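Local coordinates for uncharacterized protein conserved in bacteria (PDB 5DMH), which catalyses the ATP-dependent phosphorylation of 3-oxo-tetronate to 3-oxo-tetronate 4-phosphate in carbohydrate metabolism, at residues G200-Y204 against D205-R209. Numbering follows the deposited sequence.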
loop_
_atom_site.group_PDB
_atom_site.type_symbol
_atom_site.label_atom_id
_atom_site.label_comp_id
_atom_site.label_asym_id
_atom_site.label_seq_id
_atom_site.Cartn_x
_atom_site.Cartn_y
_atom_site.Cartn_z
ATOM N N GLY A 200 22.777 1.602 -6.269
ATOM C CA GLY A 200 23.494 0.398 -6.650
ATOM C C GLY A 200 22.617 -0.846 -6.524
ATOM O O GLY A 200 21.370 -0.771 -6.523
ATOM N N LEU A 201 23.282 -1.995 -6.407
ATOM C CA LEU A 201 22.618 -3.286 -6.394
ATOM C C LEU A 201 23.231 -4.213 -5.373
ATOM O O LEU A 201 24.444 -4.425 -5.362
ATOM C CB LEU A 201 22.711 -3.948 -7.765
ATOM C CG LEU A 201 22.096 -5.355 -7.919
ATOM C CD1 LEU A 201 20.597 -5.366 -7.726
ATOM C CD2 LEU A 201 22.456 -5.931 -9.301
ATOM N N LEU A 202 22.375 -4.779 -4.530
ATOM C CA LEU A 202 22.747 -5.876 -3.651
ATOM C C LEU A 202 22.257 -7.150 -4.344
ATOM O O LEU A 202 21.088 -7.482 -4.278
ATOM C CB LEU A 202 22.104 -5.657 -2.277
ATOM C CG LEU A 202 22.209 -6.730 -1.217
ATOM C CD1 LEU A 202 23.679 -7.054 -0.955
ATOM C CD2 LEU A 202 21.528 -6.291 0.080
ATOM N N ARG A 203 23.155 -7.839 -5.038
ATOM C CA ARG A 203 22.777 -8.853 -6.022
ATOM C C ARG A 203 22.423 -10.199 -5.384
ATOM O O ARG A 203 22.881 -10.527 -4.282
ATOM C CB ARG A 203 23.921 -9.004 -7.044
ATOM C CG ARG A 203 23.569 -9.760 -8.318
ATOM C CD ARG A 203 24.757 -9.845 -9.277
ATOM N NE ARG A 203 25.103 -8.550 -9.832
ATOM C CZ ARG A 203 26.108 -7.766 -9.429
ATOM N NH1 ARG A 203 26.290 -6.587 -10.019
ATOM N NH2 ARG A 203 26.950 -8.142 -8.468
ATOM N N TYR A 204 21.627 -10.987 -6.100
ATOM C CA TYR A 204 21.106 -12.259 -5.600
ATOM C C TYR A 204 22.163 -13.237 -5.109
ATOM O O TYR A 204 21.886 -14.071 -4.238
ATOM C CB TYR A 204 20.295 -12.950 -6.706
ATOM C CG TYR A 204 21.157 -13.479 -7.816
ATOM C CD1 TYR A 204 21.585 -12.661 -8.843
ATOM C CD2 TYR A 204 21.584 -14.799 -7.807
ATOM C CE1 TYR A 204 22.408 -13.137 -9.827
ATOM C CE2 TYR A 204 22.386 -15.295 -8.793
ATOM C CZ TYR A 204 22.800 -14.464 -9.818
ATOM O OH TYR A 204 23.612 -14.935 -10.823
ATOM N N ASP A 205 23.360 -13.161 -5.677
ATOM C CA ASP A 205 24.405 -14.123 -5.349
ATOM C C ASP A 205 25.034 -13.845 -3.975
ATOM O O ASP A 205 25.476 -14.763 -3.306
ATOM C CB ASP A 205 25.431 -14.218 -6.476
ATOM C CG ASP A 205 26.124 -12.893 -6.791
ATOM O OD1 ASP A 205 25.629 -11.809 -6.426
ATOM O OD2 ASP A 205 27.194 -12.951 -7.434
ATOM N N ALA A 206 24.994 -12.595 -3.519
ATOM C CA ALA A 206 25.362 -12.306 -2.135
ATOM C C ALA A 206 24.228 -12.725 -1.196
ATOM O O ALA A 206 24.462 -13.364 -0.169
ATOM C CB ALA A 206 25.691 -10.817 -1.963
ATOM N N VAL A 207 22.996 -12.352 -1.552
ATOM C CA VAL A 207 21.847 -12.672 -0.719
ATOM C C VAL A 207 21.722 -14.180 -0.524
ATOM O O VAL A 207 21.409 -14.657 0.573
ATOM C CB VAL A 207 20.569 -12.096 -1.312
ATOM C CG1 VAL A 207 19.397 -12.393 -0.391
ATOM C CG2 VAL A 207 20.718 -10.596 -1.521
ATOM N N ALA A 208 22.029 -14.932 -1.581
ATOM C CA ALA A 208 21.912 -16.382 -1.537
ATOM C C ALA A 208 22.841 -17.003 -0.489
ATOM O O ALA A 208 22.578 -18.103 -0.020
ATOM C CB ALA A 208 22.197 -16.971 -2.902
ATOM N N ARG A 209 23.913 -16.302 -0.135
ATOM C CA ARG A 209 24.907 -16.804 0.805
ATOM C C ARG A 209 24.535 -16.631 2.290
ATOM O O ARG A 209 25.250 -17.094 3.147
ATOM C CB ARG A 209 26.253 -16.160 0.523
ATOM C CG ARG A 209 26.952 -16.662 -0.773
ATOM C CD ARG A 209 28.423 -16.264 -0.813
ATOM N NE ARG A 209 28.682 -14.831 -0.677
ATOM C CZ ARG A 209 28.782 -13.974 -1.693
ATOM N NH1 ARG A 209 28.638 -14.389 -2.950
ATOM N NH2 ARG A 209 29.015 -12.687 -1.452
HETATM O O HOH W 1 27.980 -10.998 -8.675
#
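Asp205 lies over the ring of Tyr204, its neighbour in the chain, in a CH-pi contact: CB stands 4.2 Å from the ring centroid of Tyr204, close to the ring normal but displaced toward the CE2 side. The ring is folded back over its own peptide because CG of Tyr204 sits between the backbone N and the carbonyl carbon (chi1 71°), which also brings the backbone N of Asp205 against the same face. Asp205 in turn extends alongside Arg203, both side chains running the same way, and OD1 of Asp205 rests 3.3 Å from CB of Arg203. Their charged ends stop short of a salt bridge, with NH2 of Arg203 4.4 Å from OD1 of Asp205 and the guanidinium and carboxylate planes 75° apart. A water lies between NH2 of Arg203 and OD2 of Asp205, but its bond to NH2 is weak and its approach to OD2 so short that the bridge is doubtful.

The example illustrates how an outermost strand of the sugar-binding domain passes directly into a short helix, with Arg203 as the N-cap residue. The carbonyl O of Arg203 receives a nearly straight bond from Val207 N at 3.3 Å and a weak one from Ala206 N, while Tyr204 O accepts from Ala208 N at 2.8 Å. Beneath this first turn, CG of Leu202 meets CG2 of Val207 at 4.2 Å, the two side chains crossing at about a right angle; both also touch Leu242 of helix 236-245. Outside the turn, the Tyr204 ring meets that of Phe158, and Asp232 OD2 accepts a hydrogen bond from the backbone N of Tyr204.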